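Local coordinates for glutathione peroxidase-like protein (Trypanosoma brucei, PDB 2VUP) that probably reduces peroxides as a glutathione peroxidase-family enzyme that depends on tryparedoxin, a dithiol protein, at residues L51-V56 with F155-D160. Sequence-based numbering, arbitrary orientation.
Sequences LLIYNV and FLIDRD
The ring of Phe155 has the carbonyl oxygen of Ile53 at its edge, near the ring plane, but Phe155 CD2 is 4.2 Å from Ile53 O, a long approach that is at most weakly favourable. The firm bond of Ile53 O is to Phe155 N, at 3.0 Å, and Ile53 N returns an almost straight bond (170°) to Phe155 O. A second reciprocal pair joins Leu51 and Ile157: Ile157 N reaches Leu51 O at 2.8 Å and Leu51 N reaches Ile157 O at 3.1 Å. Between them, Leu52 and Leu156 form a non-hydrogen-bonded antiparallel pair, with a CA-H...O contact from Leu52 CA to Phe155 O.

Leu51, Ile53, Phe155 and Ile157 share one face, aliphatic but for one aromatic ring. Ile157 CG2 packs on Leu51 CD1 at 3.8 Å, while its other branch, through CG1, meets Ile53 CD1 at 3.9 Å; beta-branching thus lets one residue serve two neighbours. The flat, apolar Phe155 ring suits a place where it and Ile53 meet Met135 of helix 130-138. On the other face, CG anti to the backbone N (chi1 -172° in Leu52, -164° in Leu156) lies beside the carbonyl carbon, and the tips come nearer the partner strand. Their CD1 methyls touch at 4.0 Å, and Leu52 CD1 also lies 3.5 Å from Phe155 O. Leucine's long, flexible side chain suits this bridging, and Leu52 also reaches Leu73 of helix 63-77.

Strands 51-56 and 154-157 are the central neighbours of a thioredoxin-fold sheet. Beyond Ile157, Asp158 OD1 accepts from Asp160 N in an Asx turn. The touching residues are all buried: the 51/157 and 53/155 bonds set the register, Leu52 turns its backbone polar groups to strand 83-88, and apolar packing fills the two faces.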
loop_
_atom_site.group_PDB
_atom_site.type_symbol
_atom_site.label_atom_id
_atom_site.label_comp_id
_atom_site.label_asym_id
_atom_site.label_seq_id
_atom_site.Cartn_x
_atom_site.Cartn_y
_atom_site.Cartn_z
ATOM N N LEU A 51 -2.530 4.230 8.102
ATOM C CA LEU A 51 -2.462 3.062 7.211
ATOM C C LEU A 51 -1.116 3.018 6.490
ATOM O O LEU A 51 -0.452 4.051 6.332
ATOM C CB LEU A 51 -3.541 3.121 6.114
ATOM C CG LEU A 51 -5.006 3.518 6.260
ATOM C CD1 LEU A 51 -5.175 5.007 6.508
ATOM C CD2 LEU A 51 -5.746 3.107 4.968
ATOM N N LEU A 52 -0.748 1.827 6.022
ATOM C CA LEU A 52 0.375 1.665 5.107
ATOM C C LEU A 52 -0.099 1.035 3.792
ATOM O O LEU A 52 -0.652 -0.060 3.783
ATOM C CB LEU A 52 1.495 0.838 5.754
ATOM C CG LEU A 52 2.847 0.694 5.042
ATOM C CD1 LEU A 52 3.599 2.014 4.961
ATOM C CD2 LEU A 52 3.685 -0.350 5.765
ATOM N N ILE A 53 0.103 1.746 2.688
ATOM C CA ILE A 53 -0.353 1.268 1.377
ATOM C C ILE A 53 0.809 0.850 0.473
ATOM O O ILE A 53 1.633 1.681 0.099
ATOM C CB ILE A 53 -1.239 2.325 0.653
ATOM C CG1 ILE A 53 -2.429 2.720 1.545
ATOM C CG2 ILE A 53 -1.686 1.786 -0.711
ATOM C CD1 ILE A 53 -3.230 3.924 1.059
ATOM N N TYR A 54 0.850 -0.441 0.139
ATOM C CA TYR A 54 1.825 -1.016 -0.804
ATOM C C TYR A 54 1.252 -1.175 -2.216
ATOM O O TYR A 54 0.058 -1.470 -2.397
ATOM C CB TYR A 54 2.255 -2.412 -0.340
ATOM C CG TYR A 54 3.261 -2.469 0.798
ATOM C CD1 TYR A 54 4.616 -2.666 0.543
ATOM C CD2 TYR A 54 2.851 -2.349 2.128
ATOM C CE1 TYR A 54 5.553 -2.723 1.582
ATOM C CE2 TYR A 54 3.776 -2.416 3.179
ATOM C CZ TYR A 54 5.120 -2.601 2.899
ATOM O OH TYR A 54 6.029 -2.657 3.932
ATOM N N ASN A 55 2.107 -0.991 -3.217
ATOM C CA ASN A 55 1.882 -1.635 -4.504
ATOM C C ASN A 55 2.693 -2.923 -4.479
ATOM O O ASN A 55 3.856 -2.921 -4.053
ATOM C CB ASN A 55 2.228 -0.740 -5.713
ATOM C CG ASN A 55 3.687 -0.268 -5.723
ATOM O OD1 ASN A 55 4.089 0.566 -4.914
ATOM N ND2 ASN A 55 4.468 -0.781 -6.669
ATOM N N VAL A 56 2.070 -4.015 -4.918
ATOM C CA VAL A 56 2.605 -5.360 -4.726
ATOM C C VAL A 56 2.769 -6.147 -6.035
ATOM O O VAL A 56 2.183 -5.801 -7.067
ATOM C CB VAL A 56 1.731 -6.198 -3.734
ATOM C CG1 VAL A 56 1.776 -5.607 -2.331
ATOM C CG2 VAL A 56 0.286 -6.322 -4.222
ATOM N N PHE A 155 3.405 3.867 1.062
ATOM C CA PHE A 155 3.113 5.189 1.601
ATOM C C PHE A 155 2.489 5.027 2.975
ATOM O O PHE A 155 1.597 4.189 3.165
ATOM C CB PHE A 155 2.148 5.959 0.695
ATOM C CG PHE A 155 2.708 6.289 -0.650
ATOM C CD1 PHE A 155 3.347 7.503 -0.872
ATOM C CD2 PHE A 155 2.608 5.382 -1.704
ATOM C CE1 PHE A 155 3.868 7.817 -2.125
ATOM C CE2 PHE A 155 3.129 5.689 -2.957
ATOM C CZ PHE A 155 3.756 6.905 -3.171
ATOM N N LEU A 156 2.991 5.805 3.934
ATOM C CA LEU A 156 2.403 5.879 5.263
ATOM C C LEU A 156 1.400 7.007 5.256
ATOM O O LEU A 156 1.688 8.105 4.765
ATOM C CB LEU A 156 3.469 6.114 6.347
ATOM C CG LEU A 156 3.068 5.845 7.807
ATOM C CD1 LEU A 156 2.537 4.436 8.016
ATOM C CD2 LEU A 156 4.242 6.097 8.745
ATOM N N ILE A 157 0.217 6.711 5.790
ATOM C CA ILE A 157 -0.921 7.618 5.781
ATOM C C ILE A 157 -1.272 7.949 7.227
ATOM O O ILE A 157 -1.260 7.061 8.082
ATOM C CB ILE A 157 -2.165 6.951 5.095
ATOM C CG1 ILE A 157 -1.793 6.266 3.760
ATOM C CG2 ILE A 157 -3.304 7.950 4.922
ATOM C CD1 ILE A 157 -1.231 7.183 2.666
ATOM N N ASP A 158 -1.578 9.216 7.507
ATOM C CA ASP A 158 -1.949 9.609 8.873
ATOM C C ASP A 158 -3.461 9.498 9.164
ATOM O O ASP A 158 -4.237 9.037 8.316
ATOM C CB ASP A 158 -1.388 10.995 9.233
ATOM C CG ASP A 158 -2.081 12.127 8.508
ATOM O OD1 ASP A 158 -3.191 11.932 7.960
ATOM O OD2 ASP A 158 -1.511 13.238 8.502
ATOM N N ARG A 159 -3.856 9.921 10.366
ATOM C CA ARG A 159 -5.238 9.799 10.853
ATOM C C ARG A 159 -6.266 10.640 10.093
ATOM O O ARG A 159 -7.467 10.371 10.161
ATOM C CB ARG A 159 -5.298 10.125 12.349
ATOM C CG ARG A 159 -4.637 9.071 13.227
ATOM C CD ARG A 159 -4.883 9.311 14.707
ATOM N NE ARG A 159 -5.047 8.044 15.418
ATOM C CZ ARG A 159 -4.066 7.391 16.025
ATOM N NH1 ARG A 159 -2.843 7.888 16.025
ATOM N NH2 ARG A 159 -4.309 6.240 16.638
ATOM N N ASP A 160 -5.799 11.662 9.386
ATOM C CA ASP A 160 -6.661 12.462 8.532
ATOM C C ASP A 160 -6.684 11.941 7.091
ATOM O O ASP A 160 -7.302 12.559 6.221
ATOM C CB ASP A 160 -6.214 13.925 8.541
ATOM C CG ASP A 160 -6.339 14.574 9.916
ATOM O OD1 ASP A 160 -7.147 14.096 10.747
ATOM O OD2 ASP A 160 -5.621 15.566 10.159
#